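Local coordinates for aldehyde dehydrogenase (Trypanosoma brucei, PDB 5NNO), which probably oxidises aldehydes to carboxylic acids with NAD+ as the oxidant, and here holds both NAD and a benzaldehyde that carries a benzoxaborole, at residues 258-263 and 392-397; 225-230 and 364-369; 247-252 and 422-427. All blocks are in the same frame, centred on the assembly; numbering follows the deposited sequence.

Contact 1 (258-263 and 392-397); sequences TSIAPD and PLALYV. Unlike the reference sequence in segment 258-263: Ser259 (reference Cys). Unlike the reference sequence in segment 392-397: Ala394 (reference Ser). With NAD (nicotinamide-adenine-dinucleotide), chain C; 92N (4-[(1-oxidanyl-3~{H}-2,1-benzoxaborol-5-yl)oxy]benzaldehyde), chain D.
Leu393 turns its side chain away from its own backbone nitrogen (chi1 -169°), and its CD2 methyl reaches Ser259 and Ile260, while Tyr396, with CG anti to its carbonyl carbon instead (chi1 -58°), directs its ring at the backbone of Ile260. The tyrosine hydroxyl donates a hydrogen bond from Tyr396 OH to Ile260 O, very short at 2.5 Å, a length to be read with caution. The acceptor lies in the plane of the ring at its edge, and the same hydroxyl is also hydrogen-bonded to Val423 N. Tyrosine suits this buried place because a flat apolar ring crosses the interior and still brings a polar end to a carbonyl.

Nearer the pocket the contact is aliphatic. Ile260 CG2 packs against Leu393 CD2 at 3.4 Å, the two branched chains crossing at a slant, and meets Ala394 CB at 4.2 Å; Ala394 stands where the reference sequence has serine. The other branch of Ile260 ends in CD1, which lies 4.0 Å from C13 of the bound aldehyde, so this residue packs on Leu393 and Ala394 with one branch and lines the pocket with the other. Ser259, in place of the reference cysteine, occupies the predicted active-site position, its OG 3.1 Å from NAD C3N. Its backbone N donates a hydrogen bond to the aldehyde oxygen O of 92N at 2.9 Å (158° at the hydrogen), consistent with the oxyanion hole of aldehyde dehydrogenases.

A type I turn from Thr258 to Ala261 shapes the loop that carries the predicted active-site position, closed by Ala261 N to Thr258 O at 3.2 Å. The loop runs from helix 240-252 to strand 264-268 and rests on strand 394-398, which lies in its sheet between strands 229-232 and 416-419.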
loop_
_atom_site.group_PDB
_atom_site.type_symbol
_atom_site.label_atom_id
_atom_site.label_comp_id
_atom_site.label_asym_id
_atom_site.label_seq_id
_atom_site.Cartn_x
_atom_site.Cartn_y
_atom_site.Cartn_z
ATOM N N THR A 258 23.964 -7.678 -3.444
ATOM C CA THR A 258 23.322 -6.404 -3.215
ATOM C C THR A 258 22.175 -6.318 -4.232
ATOM O O THR A 258 22.376 -6.565 -5.417
ATOM C CB THR A 258 24.305 -5.230 -3.441
ATOM O OG1 THR A 258 25.502 -5.437 -2.663
ATOM C CG2 THR A 258 23.682 -3.918 -3.047
ATOM N N SER A 259 20.983 -5.952 -3.768
ATOM C CA SER A 259 19.768 -6.038 -4.581
ATOM C C SER A 259 19.680 -4.960 -5.650
ATOM O O SER A 259 19.042 -5.156 -6.699
ATOM C CB SER A 259 18.528 -5.977 -3.673
ATOM O OG SER A 259 18.292 -4.672 -3.151
ATOM N N ILE A 260 20.295 -3.820 -5.359
ATOM C CA ILE A 260 20.493 -2.760 -6.341
ATOM C C ILE A 260 21.817 -2.785 -7.151
ATOM O O ILE A 260 22.072 -1.813 -7.875
ATOM C CB ILE A 260 20.323 -1.365 -5.695
ATOM C CG1 ILE A 260 21.337 -1.151 -4.560
ATOM C CG2 ILE A 260 18.872 -1.191 -5.267
ATOM C CD1 ILE A 260 21.176 0.157 -3.804
ATOM N N ALA A 261 22.624 -3.861 -7.075
ATOM C CA ALA A 261 23.896 -3.949 -7.836
ATOM C C ALA A 261 23.704 -4.109 -9.349
ATOM O O ALA A 261 22.633 -4.500 -9.794
ATOM C CB ALA A 261 24.760 -5.094 -7.326
ATOM N N PRO A 262 24.752 -3.811 -10.147
ATOM C CA PRO A 262 24.667 -4.088 -11.576
ATOM C C PRO A 262 24.601 -5.600 -11.827
ATOM O O PRO A 262 25.459 -6.336 -11.416
ATOM C CB PRO A 262 25.908 -3.420 -12.173
ATOM C CG PRO A 262 26.736 -2.971 -11.035
ATOM C CD PRO A 262 25.937 -3.020 -9.789
ATOM N N ASP A 263 23.514 -6.047 -12.422
ATOM C CA ASP A 263 23.243 -7.473 -12.584
ATOM C C ASP A 263 23.823 -7.871 -13.953
ATOM O O ASP A 263 24.647 -8.777 -14.058
ATOM C CB ASP A 263 21.734 -7.757 -12.433
ATOM C CG ASP A 263 21.413 -9.250 -12.445
ATOM O OD1 ASP A 263 21.279 -9.829 -13.555
ATOM O OD2 ASP A 263 21.280 -9.862 -11.370
ATOM N N PRO A 392 12.534 -4.521 -12.452
ATOM C CA PRO A 392 13.601 -4.631 -11.523
ATOM C C PRO A 392 13.556 -3.518 -10.511
ATOM O O PRO A 392 13.019 -2.453 -10.789
ATOM C CB PRO A 392 14.857 -4.461 -12.428
ATOM C CG PRO A 392 14.415 -3.534 -13.484
ATOM C CD PRO A 392 12.905 -3.665 -13.588
ATOM N N LEU A 393 14.170 -3.777 -9.365
ATOM C CA LEU A 393 14.364 -2.778 -8.328
ATOM C C LEU A 393 15.065 -1.506 -8.800
ATOM O O LEU A 393 14.677 -0.400 -8.414
ATOM C CB LEU A 393 15.156 -3.400 -7.176
ATOM C CG LEU A 393 15.269 -2.613 -5.869
ATOM C CD1 LEU A 393 13.927 -2.492 -5.163
ATOM C CD2 LEU A 393 16.260 -3.324 -4.973
ATOM N N ALA A 394 16.106 -1.651 -9.626
ATOM C CA ALA A 394 16.895 -0.502 -10.076
ATOM C C ALA A 394 17.150 -0.574 -11.555
ATOM O O ALA A 394 17.277 -1.648 -12.108
ATOM C CB ALA A 394 18.211 -0.441 -9.329
ATOM N N LEU A 395 17.177 0.587 -12.193
ATOM C CA LEU A 395 17.530 0.694 -13.599
ATOM C C LEU A 395 18.531 1.802 -13.689
ATOM O O LEU A 395 18.333 2.879 -13.111
ATOM C CB LEU A 395 16.313 1.022 -14.489
ATOM C CG LEU A 395 16.593 1.280 -15.964
ATOM C CD1 LEU A 395 17.195 0.049 -16.633
ATOM C CD2 LEU A 395 15.346 1.718 -16.695
ATOM N N TYR A 396 19.601 1.540 -14.424
ATOM C CA TYR A 396 20.719 2.471 -14.555
ATOM C C TYR A 396 20.945 2.792 -16.025
ATOM O O TYR A 396 20.872 1.908 -16.875
ATOM C CB TYR A 396 21.980 1.863 -13.957
ATOM C CG TYR A 396 21.832 1.476 -12.497
ATOM C CD1 TYR A 396 21.504 2.427 -11.559
ATOM C CD2 TYR A 396 22.051 0.166 -12.055
ATOM C CE1 TYR A 396 21.371 2.098 -10.235
ATOM C CE2 TYR A 396 21.915 -0.174 -10.726
ATOM C CZ TYR A 396 21.582 0.798 -9.819
ATOM O OH TYR A 396 21.457 0.502 -8.485
ATOM N N VAL A 397 21.205 4.067 -16.305
ATOM C CA VAL A 397 21.500 4.525 -17.657
ATOM C C VAL A 397 22.765 5.357 -17.609
ATOM O O VAL A 397 22.799 6.365 -16.907
ATOM C CB VAL A 397 20.368 5.385 -18.250
ATOM C CG1 VAL A 397 20.677 5.715 -19.707
ATOM C CG2 VAL A 397 19.022 4.671 -18.127
HETATM P PA NAD C . 16.252 -14.951 2.442
HETATM O O1A NAD C . 15.894 -16.255 1.756
HETATM O O2A NAD C . 17.374 -14.853 3.460
HETATM O O5B NAD C . 14.892 -14.407 3.129
HETATM C C5B NAD C . 14.850 -13.286 4.018
HETATM C C4B NAD C . 14.109 -13.619 5.316
HETATM O O4B NAD C . 13.044 -14.542 5.039
HETATM C C3B NAD C . 14.989 -14.242 6.408
HETATM O O3B NAD C . 14.829 -13.549 7.656
HETATM C C2B NAD C . 14.514 -15.676 6.533
HETATM O O2B NAD C . 14.529 -16.127 7.891
HETATM C C1B NAD C . 13.091 -15.614 5.979
HETATM N N9A NAD C . 12.613 -16.873 5.354
HETATM C C8A NAD C . 13.272 -17.730 4.539
HETATM N N7A NAD C . 12.471 -18.782 4.201
HETATM C C5A NAD C . 11.280 -18.587 4.806
HETATM C C6A NAD C . 9.982 -19.288 4.889
HETATM N N6A NAD C . 9.807 -20.437 4.228
HETATM N N1A NAD C . 8.991 -18.757 5.635
HETATM C C2A NAD C . 9.153 -17.600 6.304
HETATM N N3A NAD C . 10.307 -16.907 6.276
HETATM C C4A NAD C . 11.382 -17.339 5.563
HETATM O O3 NAD C . 16.576 -13.909 1.266
HETATM P PN NAD C . 17.720 -14.293 0.195
HETATM O O1N NAD C . 17.172 -15.302 -0.792
HETATM O O2N NAD C . 18.982 -14.654 0.932
HETATM O O5D NAD C . 17.854 -12.880 -0.570
HETATM C C5D NAD C . 16.941 -12.742 -1.649
HETATM C C4D NAD C . 16.707 -11.333 -2.137
HETATM O O4D NAD C . 16.670 -10.307 -1.147
HETATM C C3D NAD C . 17.790 -10.923 -3.100
HETATM O O3D NAD C . 17.453 -11.452 -4.379
HETATM C C2D NAD C . 17.748 -9.414 -3.013
HETATM O O2D NAD C . 17.419 -8.860 -4.282
HETATM C C1D NAD C . 16.696 -9.117 -1.930
HETATM N N1N NAD C . 17.051 -7.918 -1.176
HETATM C C2N NAD C . 16.333 -6.783 -1.328
HETATM C C3N NAD C . 16.688 -5.615 -0.640
HETATM C C7N NAD C . 15.926 -4.326 -0.766
HETATM O O7N NAD C . 15.888 -3.578 0.195
HETATM N N7N NAD C . 15.310 -4.008 -1.904
HETATM C C4N NAD C . 17.789 -5.652 0.208
HETATM C C5N NAD C . 18.502 -6.829 0.348
HETATM C C6N NAD C . 18.115 -7.955 -0.360
HETATM C C9 92N D . 25.960 3.486 -1.290
HETATM C C7 92N D . 23.815 4.513 1.547
HETATM C C3 92N D . 22.783 -0.890 0.435
HETATM C C4 92N D . 21.928 0.160 0.741
HETATM C C5 92N D . 23.146 2.270 1.063
HETATM C C6 92N D . 23.012 3.424 1.817
HETATM C C1 92N D . 20.926 -2.147 -0.487
HETATM C C2 92N D . 22.280 -2.034 -0.165
HETATM C C11 92N D . 24.071 2.216 0.027
HETATM C C12 92N D . 20.585 0.079 0.410
HETATM O O 92N D . 21.013 -4.364 -1.394
HETATM C C 92N D . 20.381 -3.373 -1.095
HETATM C C13 92N D . 20.093 -1.065 -0.197
HETATM O O1 92N D . 22.350 1.223 1.536
HETATM C C10 92N D . 24.889 3.313 -0.255
HETATM C C8 92N D . 24.761 4.479 0.517
HETATM O O3 92N D . 26.466 4.839 -1.118
HETATM B B 92N D . 25.794 5.476 -0.082
HETATM O O2 92N D . 26.041 6.756 0.267
#

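Contact 2 (225-230 and 364-369); sequences GGKSPV and EEIFGP. With NAD (nicotinamide-adenine-dinucleotide), chain C.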
loop_
_atom_site.group_PDB
_atom_site.type_symbol
_atom_site.label_atom_id
_atom_site.label_comp_id
_atom_site.label_asym_id
_atom_site.label_seq_id
_atom_site.Cartn_x
_atom_site.Cartn_y
_atom_site.Cartn_z
ATOM N N GLY A 225 13.851 -8.227 -5.194
ATOM C CA GLY A 225 14.852 -8.073 -6.222
ATOM C C GLY A 225 14.397 -8.353 -7.631
ATOM O O GLY A 225 13.226 -8.209 -7.974
ATOM N N GLY A 226 15.361 -8.807 -8.425
ATOM C CA GLY A 226 15.277 -8.866 -9.865
ATOM C C GLY A 226 16.616 -8.465 -10.448
ATOM O O GLY A 226 17.612 -8.286 -9.733
ATOM N N LYS A 227 16.656 -8.311 -11.757
ATOM C CA LYS A 227 17.909 -8.088 -12.448
ATOM C C LYS A 227 18.011 -6.640 -12.864
ATOM O O LYS A 227 17.510 -6.267 -13.903
ATOM C CB LYS A 227 17.996 -9.019 -13.652
ATOM C CG LYS A 227 17.867 -10.494 -13.293
ATOM C CD LYS A 227 17.668 -11.355 -14.530
ATOM C CE LYS A 227 18.924 -11.415 -15.384
ATOM N NZ LYS A 227 20.088 -12.037 -14.696
ATOM N N SER A 228 18.666 -5.831 -12.032
ATOM C CA SER A 228 18.841 -4.408 -12.304
ATOM C C SER A 228 19.750 -4.137 -13.525
ATOM O O SER A 228 20.975 -4.337 -13.433
ATOM C CB SER A 228 19.416 -3.708 -11.076
ATOM O OG SER A 228 18.562 -3.835 -9.950
ATOM N N PRO A 229 19.162 -3.682 -14.653
ATOM C CA PRO A 229 20.001 -3.481 -15.844
ATOM C C PRO A 229 20.861 -2.228 -15.769
ATOM O O PRO A 229 20.493 -1.274 -15.080
ATOM C CB PRO A 229 18.990 -3.321 -16.998
ATOM C CG PRO A 229 17.623 -3.539 -16.396
ATOM C CD PRO A 229 17.763 -3.299 -14.918
ATOM N N VAL A 230 22.001 -2.253 -16.474
ATOM C CA VAL A 230 22.780 -1.050 -16.773
ATOM C C VAL A 230 22.867 -0.857 -18.296
ATOM O O VAL A 230 23.436 -1.662 -19.016
ATOM C CB VAL A 230 24.201 -1.118 -16.212
ATOM C CG1 VAL A 230 24.948 0.162 -16.516
ATOM C CG2 VAL A 230 24.210 -1.326 -14.721
ATOM N N GLU A 364 17.465 -15.488 -14.129
ATOM C CA GLU A 364 17.305 -15.347 -12.681
ATOM C C GLU A 364 18.261 -14.286 -12.151
ATOM O O GLU A 364 19.306 -13.978 -12.798
ATOM C CB GLU A 364 17.650 -16.668 -11.991
ATOM C CG GLU A 364 17.322 -17.944 -12.761
ATOM C CD GLU A 364 17.900 -19.173 -12.063
ATOM O OE1 GLU A 364 18.132 -19.092 -10.829
ATOM O OE2 GLU A 364 18.107 -20.228 -12.717
ATOM N N GLU A 365 17.946 -13.759 -10.968
ATOM C CA GLU A 365 18.809 -12.758 -10.333
ATOM C C GLU A 365 20.136 -13.390 -9.932
ATOM O O GLU A 365 20.153 -14.479 -9.353
ATOM C CB GLU A 365 18.140 -12.139 -9.107
ATOM C CG GLU A 365 18.954 -10.993 -8.504
ATOM C CD GLU A 365 18.328 -10.384 -7.267
ATOM O OE1 GLU A 365 17.170 -10.759 -6.931
ATOM O OE2 GLU A 365 18.996 -9.517 -6.639
ATOM N N ILE A 366 21.239 -12.715 -10.248
ATOM C CA ILE A 366 22.579 -13.308 -10.082
ATOM C C ILE A 366 22.987 -13.252 -8.608
ATOM O O ILE A 366 23.299 -14.272 -7.987
ATOM C CB ILE A 366 23.614 -12.631 -11.033
ATOM C CG1 ILE A 366 23.427 -13.161 -12.469
ATOM C CG2 ILE A 366 25.046 -12.908 -10.602
ATOM C CD1 ILE A 366 23.903 -12.216 -13.561
ATOM N N PHE A 367 22.952 -12.043 -8.067
ATOM C CA PHE A 367 23.215 -11.798 -6.655
ATOM C C PHE A 367 24.606 -12.327 -6.277
ATOM O O PHE A 367 24.804 -13.057 -5.311
ATOM C CB PHE A 367 22.064 -12.377 -5.783
ATOM C CG PHE A 367 21.878 -11.648 -4.479
ATOM C CD1 PHE A 367 21.575 -10.293 -4.475
ATOM C CD2 PHE A 367 22.049 -12.302 -3.266
ATOM C CE1 PHE A 367 21.444 -9.603 -3.294
ATOM C CE2 PHE A 367 21.904 -11.612 -2.073
ATOM C CZ PHE A 367 21.597 -10.261 -2.085
ATOM N N GLY A 368 25.566 -11.917 -7.089
ATOM C CA GLY A 368 26.917 -12.468 -7.054
ATOM C C GLY A 368 27.834 -11.697 -7.986
ATOM O O GLY A 368 27.418 -10.716 -8.603
ATOM N N PRO A 369 29.089 -12.123 -8.109
ATOM C CA PRO A 369 30.071 -11.318 -8.836
ATOM C C PRO A 369 30.064 -11.476 -10.382
ATOM O O PRO A 369 30.805 -10.782 -11.065
ATOM C CB PRO A 369 31.399 -11.791 -8.229
ATOM C CG PRO A 369 31.025 -12.656 -7.053
ATOM C CD PRO A 369 29.740 -13.256 -7.443
HETATM P PA NAD C . 16.252 -14.951 2.442
HETATM O O1A NAD C . 15.894 -16.255 1.756
HETATM O O2A NAD C . 17.374 -14.853 3.460
HETATM O O5B NAD C . 14.892 -14.407 3.129
HETATM C C5B NAD C . 14.850 -13.286 4.018
HETATM C C4B NAD C . 14.109 -13.619 5.316
HETATM O O4B NAD C . 13.044 -14.542 5.039
HETATM C C3B NAD C . 14.989 -14.242 6.408
HETATM O O3B NAD C . 14.829 -13.549 7.656
HETATM C C2B NAD C . 14.514 -15.676 6.533
HETATM O O2B NAD C . 14.529 -16.127 7.891
HETATM C C1B NAD C . 13.091 -15.614 5.979
HETATM N N9A NAD C . 12.613 -16.873 5.354
HETATM C C8A NAD C . 13.272 -17.730 4.539
HETATM N N7A NAD C . 12.471 -18.782 4.201
HETATM C C5A NAD C . 11.280 -18.587 4.806
HETATM C C6A NAD C . 9.982 -19.288 4.889
HETATM N N6A NAD C . 9.807 -20.437 4.228
HETATM N N1A NAD C . 8.991 -18.757 5.635
HETATM C C2A NAD C . 9.153 -17.600 6.304
HETATM N N3A NAD C . 10.307 -16.907 6.276
HETATM C C4A NAD C . 11.382 -17.339 5.563
HETATM O O3 NAD C . 16.576 -13.909 1.266
HETATM P PN NAD C . 17.720 -14.293 0.195
HETATM O O1N NAD C . 17.172 -15.302 -0.792
HETATM O O2N NAD C . 18.982 -14.654 0.932
HETATM O O5D NAD C . 17.854 -12.880 -0.570
HETATM C C5D NAD C . 16.941 -12.742 -1.649
HETATM C C4D NAD C . 16.707 -11.333 -2.137
HETATM O O4D NAD C . 16.670 -10.307 -1.147
HETATM C C3D NAD C . 17.790 -10.923 -3.100
HETATM O O3D NAD C . 17.453 -11.452 -4.379
HETATM C C2D NAD C . 17.748 -9.414 -3.013
HETATM O O2D NAD C . 17.419 -8.860 -4.282
HETATM C C1D NAD C . 16.696 -9.117 -1.930
HETATM N N1N NAD C . 17.051 -7.918 -1.176
HETATM C C2N NAD C . 16.333 -6.783 -1.328
HETATM C C3N NAD C . 16.688 -5.615 -0.640
HETATM C C7N NAD C . 15.926 -4.326 -0.766
HETATM O O7N NAD C . 15.888 -3.578 0.195
HETATM N N7N NAD C . 15.310 -4.008 -1.904
HETATM C C4N NAD C . 17.789 -5.652 0.208
HETATM C C5N NAD C . 18.502 -6.829 0.348
HETATM C C6N NAD C . 18.115 -7.955 -0.360
#
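The nicotinamide-ribose site of the NAD pocket is built where the Gly-Gly-Lys-Ser-Pro motif of aldehyde dehydrogenases meets the Glu-Glu-Ile-Phe-Gly-Pro loop, Gly226 facing Glu365. The Glu365 carboxylate takes both ribose hydroxyls: NAD O3D donates to Glu365 OE1 at 2.7 Å, and NAD O2D to Glu365 OE2 at 2.9 Å. Two oxygens on one rigid group match a vicinal diol, which makes glutamate apt here and probably limits rotation of the ribose. The reach comes from a fully extended chain, with CG anti to the backbone N (chi1 -174°). Gly226 N adds a weak hydrogen bond to Glu365 OE1, 3.1 Å long and bent to 146°, so OE1 has two donors.

Glycine lets the backbone run close to both partners: Gly225 CA is 3.6 Å from Glu365 OE1 and 3.3 Å from NAD O2D. Lys227 then turns to the loop itself. Its chain bends at the last two torsions so that NZ donates a hydrogen bond to Glu364 O at 2.8 Å, from above the carbonyl plane, 42° out of it. That ammonium group also forms a salt bridge with Asp263 and a hydrogen bond to Val361 O; a long flexible lysine can collect such scattered acceptors in the interior, and the cation probably balances the aspartate there.

Arg324, from helix 319-327, grips the carbonyls of Glu365 and Ile366 and so helps position the loop. Beyond it the Phe367 ring lays one face against the sugar, with NAD C3D 3.9 Å above the ring plane, displaced toward the rim, and Phe367 CE1 3.7 Å from NAD C2D.

Contact 3 (247-252 and 422-427); sequences IMWGKI and VVVHAG. With 92N (4-[(1-oxidanyl-3~{H}-2,1-benzoxaborol-5-yl)oxy]benzaldehyde), chain D.
Val422 leads the 422-427 segment against helix 240-252, its CG2 methyl resting 3.8 Å from Gly250 CA. A helix residue without a side chain allows the valine this close to the helix backbone, while its other methyl, CG1, meets Ile247. Val422 O lies in the plane of the Trp249 indole, at its edge, 3.5 Å from CZ3, and also accepts Val424 N at 2.8 Å. That short bond closes a classic gamma turn with Val423 at its centre, whose positive phi of 77° is unusual for a beta-branched residue.

The turn presents Val423 to two partners. CB and CG2 meet the helix, at Trp249 CZ3 (3.9 Å from CB) and Gly250, while CG1, anti to the backbone N, turns to the ligand and reaches C9 of the bound 92N at 3.9 Å. Val424 opens a short 3-10 segment and packs CG1 near Trp249 CH2 and beside the oxaborole ring. Further along it, Ala426 places its small CB 3.6 Å from C12 on the benzaldehyde ring of 92N, and Gly427 brings CA 3.3 Å from C7 on the other ring system, an approach that depends on having no side chain.

Trp249 completes this wall: its CH2 edge lies 3.7 Å from 92N C9. The indole continues into the dimer interface, stacked edge-to-face with Phe474 and in a cation-pi contact with Arg473, both of the second subunit. No hydrogen bond joins the two segments, so their fit rests on dispersion and shape; the pocket wall they make is largely apolar, suited to the aromatic rings of this ligand.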
loop_
_atom_site.group_PDB
_atom_site.type_symbol
_atom_site.label_atom_id
_atom_site.label_comp_id
_atom_site.label_asym_id
_atom_site.label_seq_id
_atom_site.Cartn_x
_atom_site.Cartn_y
_atom_site.Cartn_z
ATOM N N ILE A 247 30.362 1.239 -12.150
ATOM C CA ILE A 247 29.739 -0.073 -12.339
ATOM C C ILE A 247 30.484 -1.164 -11.624
ATOM O O ILE A 247 29.863 -2.087 -11.105
ATOM C CB ILE A 247 29.504 -0.438 -13.825
ATOM C CG1 ILE A 247 28.301 0.345 -14.371
ATOM C CG2 ILE A 247 29.241 -1.932 -14.032
ATOM C CD1 ILE A 247 28.428 0.596 -15.849
ATOM N N MET A 248 31.807 -1.086 -11.589
ATOM C CA MET A 248 32.627 -2.120 -10.929
ATOM C C MET A 248 32.590 -1.984 -9.402
ATOM O O MET A 248 32.625 -2.973 -8.686
ATOM C CB MET A 248 34.068 -2.070 -11.445
ATOM C CG MET A 248 34.990 -3.168 -10.910
ATOM S SD MET A 248 34.342 -4.850 -11.085
ATOM C CE MET A 248 34.243 -4.937 -12.884
ATOM N N TRP A 249 32.562 -0.751 -8.912
ATOM C CA TRP A 249 32.343 -0.501 -7.486
ATOM C C TRP A 249 31.026 -1.131 -7.019
ATOM O O TRP A 249 30.997 -1.865 -6.005
ATOM C CB TRP A 249 32.311 1.004 -7.189
ATOM C CG TRP A 249 31.847 1.306 -5.799
ATOM C CD1 TRP A 249 32.522 1.065 -4.637
ATOM C CD2 TRP A 249 30.560 1.838 -5.408
ATOM N NE1 TRP A 249 31.751 1.427 -3.557
ATOM C CE2 TRP A 249 30.547 1.900 -3.998
ATOM C CE3 TRP A 249 29.418 2.255 -6.119
ATOM C CZ2 TRP A 249 29.470 2.390 -3.287
ATOM C CZ3 TRP A 249 28.340 2.748 -5.414
ATOM C CH2 TRP A 249 28.367 2.806 -4.005
ATOM N N GLY A 250 29.942 -0.835 -7.752
ATOM C CA GLY A 250 28.598 -1.317 -7.415
ATOM C C GLY A 250 28.437 -2.823 -7.385
ATOM O O GLY A 250 27.535 -3.323 -6.703
ATOM N N LYS A 251 29.297 -3.529 -8.117
ATOM C CA LYS A 251 29.389 -5.000 -8.141
ATOM C C LYS A 251 30.364 -5.593 -7.127
ATOM O O LYS A 251 30.086 -6.651 -6.561
ATOM C CB LYS A 251 29.825 -5.466 -9.543
ATOM C CG LYS A 251 29.649 -6.956 -9.812
ATOM C CD LYS A 251 28.189 -7.369 -9.699
ATOM C CE LYS A 251 27.834 -8.413 -10.738
ATOM N NZ LYS A 251 26.387 -8.638 -10.779
ATOM N N ILE A 252 31.518 -4.950 -6.937
ATOM C CA ILE A 252 32.554 -5.464 -6.015
ATOM C C ILE A 252 32.017 -5.533 -4.588
ATOM O O ILE A 252 32.219 -6.541 -3.897
ATOM C CB ILE A 252 33.889 -4.643 -6.087
ATOM C CG1 ILE A 252 34.722 -5.129 -7.274
ATOM C CG2 ILE A 252 34.716 -4.799 -4.808
ATOM C CD1 ILE A 252 35.922 -4.279 -7.624
ATOM N N VAL A 422 25.499 4.147 -9.974
ATOM C CA VAL A 422 24.733 2.994 -9.447
ATOM C C VAL A 422 24.659 3.019 -7.917
ATOM O O VAL A 422 25.529 3.584 -7.267
ATOM C CB VAL A 422 25.315 1.618 -9.889
ATOM C CG1 VAL A 422 25.393 1.528 -11.405
ATOM C CG2 VAL A 422 26.688 1.353 -9.285
ATOM N N VAL A 423 23.590 2.428 -7.354
ATOM C CA VAL A 423 23.489 2.117 -5.922
ATOM C C VAL A 423 23.167 3.342 -5.049
ATOM O O VAL A 423 22.268 3.279 -4.255
ATOM C CB VAL A 423 24.724 1.332 -5.399
ATOM C CG1 VAL A 423 24.591 0.957 -3.921
ATOM C CG2 VAL A 423 24.918 0.061 -6.214
ATOM N N VAL A 424 23.887 4.449 -5.222
ATOM C CA VAL A 424 23.813 5.620 -4.304
ATOM C C VAL A 424 22.451 6.277 -4.094
ATOM O O VAL A 424 22.276 6.988 -3.097
ATOM C CB VAL A 424 24.759 6.758 -4.715
ATOM C CG1 VAL A 424 26.212 6.329 -4.547
ATOM C CG2 VAL A 424 24.457 7.239 -6.129
ATOM N N HIS A 425 21.516 6.092 -5.027
ATOM C CA HIS A 425 20.146 6.575 -4.846
ATOM C C HIS A 425 19.541 6.043 -3.544
ATOM O O HIS A 425 18.798 6.744 -2.882
ATOM C CB HIS A 425 19.251 6.195 -6.035
ATOM C CG HIS A 425 18.945 4.735 -6.134
ATOM N ND1 HIS A 425 19.877 3.802 -6.526
ATOM C CD2 HIS A 425 17.802 4.046 -5.895
ATOM C CE1 HIS A 425 19.325 2.602 -6.528
ATOM N NE2 HIS A 425 18.062 2.723 -6.161
ATOM N N ALA A 426 19.893 4.805 -3.200
ATOM C CA ALA A 426 19.451 4.122 -1.999
ATOM C C ALA A 426 19.820 4.819 -0.691
ATOM O O ALA A 426 19.113 4.670 0.315
ATOM C CB ALA A 426 19.979 2.695 -2.000
ATOM N N GLY A 427 20.923 5.556 -0.695
ATOM C CA GLY A 427 21.344 6.334 0.470
ATOM C C GLY A 427 20.868 7.773 0.449
ATOM O O GLY A 427 21.160 8.523 1.375
HETATM C C9 92N D . 25.960 3.486 -1.290
HETATM C C7 92N D . 23.815 4.513 1.547
HETATM C C3 92N D . 22.783 -0.890 0.435
HETATM C C4 92N D . 21.928 0.160 0.741
HETATM C C5 92N D . 23.146 2.270 1.063
HETATM C C6 92N D . 23.012 3.424 1.817
HETATM C C1 92N D . 20.926 -2.147 -0.487
HETATM C C2 92N D . 22.280 -2.034 -0.165
HETATM C C11 92N D . 24.071 2.216 0.027
HETATM C C12 92N D . 20.585 0.079 0.410
HETATM O O 92N D . 21.013 -4.364 -1.394
HETATM C C 92N D . 20.381 -3.373 -1.095
HETATM C C13 92N D . 20.093 -1.065 -0.197
HETATM O O1 92N D . 22.350 1.223 1.536
HETATM C C10 92N D . 24.889 3.313 -0.255
HETATM C C8 92N D . 24.761 4.479 0.517
HETATM O O3 92N D . 26.466 4.839 -1.118
HETATM B B 92N D . 25.794 5.476 -0.082
HETATM O O2 92N D . 26.041 6.756 0.267
#

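How the contacts relate
From the N terminus, the chain passes 225-230, then helix segment 247-252, then the loop 258-263, before any of the three contacts closes. Contact 2 closes first, when 364-369 returns to 225-230. Contact 1 follows as 392-397 reaches 258-263, and contact 3 closes last at 422-427. Contact 1 is therefore nested inside the loop of contact 3, while contact 2 crosses both. Strands 229-232 and 394-398, neighbours in one sheet, link contacts 1 and 2, with a probable backbone hydrogen bond from Tyr396 N to Pro229 O; Lys251 NZ probably hydrogen-bonds to Pro262 O between contacts 3 and 1. Contacts 2 and 1 border NAD, and contacts 1 and 3 border the aldehyde.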